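Local structure of NeuRonal IgCAM-5 (Caenorhabditis elegans, 6ON6) at residues A[34-39]-A[95-100]. The protein is a neuronal cell-surface receptor of the immunoglobulin superfamily that forms homodimers through its first immunoglobulin domain, probably in cell adhesion during neural wiring. Sequence-based numbering, arbitrary orientation.
Sequences GSHMVA and INTEPI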
loop_
_atom_site.group_PDB
_atom_site.type_symbol
_atom_site.label_atom_id
_atom_site.label_comp_id
_atom_site.label_asym_id
_atom_site.label_seq_id
_atom_site.Cartn_x
_atom_site.Cartn_y
_atom_site.Cartn_z
ATOM N N GLY A 34 -7.898 6.475 17.096
ATOM C CA GLY A 34 -8.177 5.260 17.846
ATOM C C GLY A 34 -7.214 4.138 17.496
ATOM O O GLY A 34 -5.996 4.324 17.412
ATOM N N SER A 35 -7.764 2.948 17.281
ATOM C CA SER A 35 -6.981 1.760 16.985
ATOM C C SER A 35 -6.779 1.559 15.498
ATOM O O SER A 35 -6.310 0.494 15.081
ATOM C CB SER A 35 -7.694 0.540 17.536
ATOM O OG SER A 35 -8.994 0.492 16.982
ATOM N N HIS A 36 -7.122 2.549 14.690
ATOM C CA HIS A 36 -6.963 2.386 13.263
ATOM C C HIS A 36 -5.499 2.510 12.852
ATOM O O HIS A 36 -4.655 3.032 13.585
ATOM C CB HIS A 36 -7.844 3.377 12.525
ATOM C CG HIS A 36 -9.294 3.023 12.571
ATOM N ND1 HIS A 36 -10.154 3.511 13.534
ATOM C CD2 HIS A 36 -10.034 2.217 11.776
ATOM C CE1 HIS A 36 -11.361 3.024 13.319
ATOM N NE2 HIS A 36 -11.319 2.243 12.258
ATOM N N MET A 37 -5.201 1.975 11.677
ATOM C CA MET A 37 -3.847 1.946 11.127
ATOM C C MET A 37 -3.691 2.995 10.037
ATOM O O MET A 37 -4.601 3.194 9.227
ATOM C CB MET A 37 -3.593 0.573 10.505
ATOM C CG MET A 37 -3.572 -0.548 11.498
ATOM S SD MET A 37 -2.052 -0.535 12.454
ATOM C CE MET A 37 -2.590 0.231 13.972
ATOM N N VAL A 38 -2.493 3.590 9.966
ATOM C CA VAL A 38 -2.129 4.588 8.960
ATOM C C VAL A 38 -1.114 3.964 8.012
ATOM O O VAL A 38 -0.119 3.374 8.458
ATOM C CB VAL A 38 -1.489 5.829 9.604
ATOM C CG1 VAL A 38 -1.058 6.828 8.559
ATOM C CG2 VAL A 38 -2.469 6.513 10.539
ATOM N N ALA A 39 -1.340 4.130 6.716
ATOM C CA ALA A 39 -0.378 3.668 5.715
ATOM C C ALA A 39 -0.074 4.815 4.763
ATOM O O ALA A 39 -0.955 5.595 4.430
ATOM C CB ALA A 39 -0.918 2.450 4.940
ATOM N N ILE A 95 -6.158 5.636 6.090
ATOM C CA ILE A 95 -6.495 5.013 7.358
ATOM C C ILE A 95 -7.539 3.953 7.100
ATOM O O ILE A 95 -8.401 4.145 6.240
ATOM C CB ILE A 95 -7.107 6.070 8.286
ATOM C CG1 ILE A 95 -6.262 7.353 8.253
ATOM C CG2 ILE A 95 -7.164 5.523 9.671
ATOM C CD1 ILE A 95 -6.979 8.583 8.806
ATOM N N ASN A 96 -7.410 2.805 7.783
ATOM C CA ASN A 96 -8.283 1.646 7.536
ATOM C C ASN A 96 -9.658 1.759 8.159
ATOM O O ASN A 96 -10.159 0.795 8.742
ATOM C CB ASN A 96 -7.640 0.327 7.949
ATOM C CG ASN A 96 -7.342 0.267 9.408
ATOM O OD1 ASN A 96 -7.438 1.280 10.116
ATOM N ND2 ASN A 96 -6.993 -0.919 9.889
ATOM N N THR A 97 -10.261 2.916 8.000
ATOM C CA THR A 97 -11.652 3.070 8.378
ATOM C C THR A 97 -12.545 2.515 7.289
ATOM O O THR A 97 -12.124 2.215 6.160
ATOM C CB THR A 97 -11.949 4.544 8.556
ATOM O OG1 THR A 97 -11.542 5.267 7.383
ATOM C CG2 THR A 97 -11.234 5.076 9.784
ATOM N N GLU A 98 -13.808 2.354 7.669
ATOM C CA GLU A 98 -14.876 1.966 6.765
ATOM C C GLU A 98 -15.938 3.037 6.953
ATOM O O GLU A 98 -16.591 3.089 8.019
ATOM C CB GLU A 98 -15.415 0.573 7.096
ATOM C CG GLU A 98 -14.386 -0.485 6.732
ATOM C CD GLU A 98 -14.572 -1.822 7.416
ATOM O OE1 GLU A 98 -15.688 -2.075 7.960
ATOM O OE2 GLU A 98 -13.573 -2.605 7.399
ATOM N N PRO A 99 -16.133 3.911 5.976
ATOM C CA PRO A 99 -15.319 3.904 4.755
ATOM C C PRO A 99 -13.909 4.493 4.956
ATOM O O PRO A 99 -13.589 5.030 6.019
ATOM C CB PRO A 99 -16.109 4.800 3.815
ATOM C CG PRO A 99 -16.788 5.783 4.746
ATOM C CD PRO A 99 -17.138 4.986 5.990
ATOM N N ILE A 100 -13.095 4.428 3.915
ATOM C CA ILE A 100 -11.683 4.792 4.076
ATOM C C ILE A 100 -11.549 6.284 4.333
ATOM O O ILE A 100 -12.415 7.093 4.022
ATOM C CB ILE A 100 -10.917 4.375 2.816
ATOM C CG1 ILE A 100 -9.412 4.335 3.068
ATOM C CG2 ILE A 100 -11.321 5.318 1.680
ATOM C CD1 ILE A 100 -8.717 3.561 2.065
HETATM O O HOH W 1 -14.267 2.260 10.618
#
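With CG wedged between its own backbone N and carbonyl carbon (chi1 62°), Asn96 swings its amide back to Met37, while His36, its CG anti to the carbonyl carbon, turns a face of its ring to Thr97 CG2. The result illustrates how a side chain can prolong the pairing of two strands where their backbones part. The last regular rung is the antiparallel, non-hydrogen-bonded pair of Val38 with Ile95; next to it Asn96 N donates to Met37 O at 3.2 Å, in the carbonyl plane, and Ile95 CA approaches the same oxygen at 3.2 Å as a CA-H...O contact. Asn96 then turns away as the centre of an inverse gamma turn, and its OD1 accepts Met37 N at 2.8 Å, nearly straight at the hydrogen (165°) although the donor stands above the amide plane. The N and O of Met37 are thus both bonded to Asn96, one to its side chain and one to its backbone. Asn96 ND2 packs alongside Met37 CB and CG and is hydrogen-bonded to Phe57 O of the second subunit. Were Asn96 replaced by an alanine, Met37 N would probably lose this acceptor and Phe57 O of the second subunit its donor. The imidazole of His36 stands almost perpendicular to the Asn96 amide, 86° between planes; Thr97 CG2 covers one face in a CH-pi contact 3.8 Å from the centroid of the His36 ring, and His36 ND1 is hydrogen-bonded to Leu33 O. In the immunoglobulin beta-sandwich, strands 38-42 and 89-95 are sheet neighbours, and the FG loop after 89-95 carries Asn96 and Thr97 into the homodimer interface.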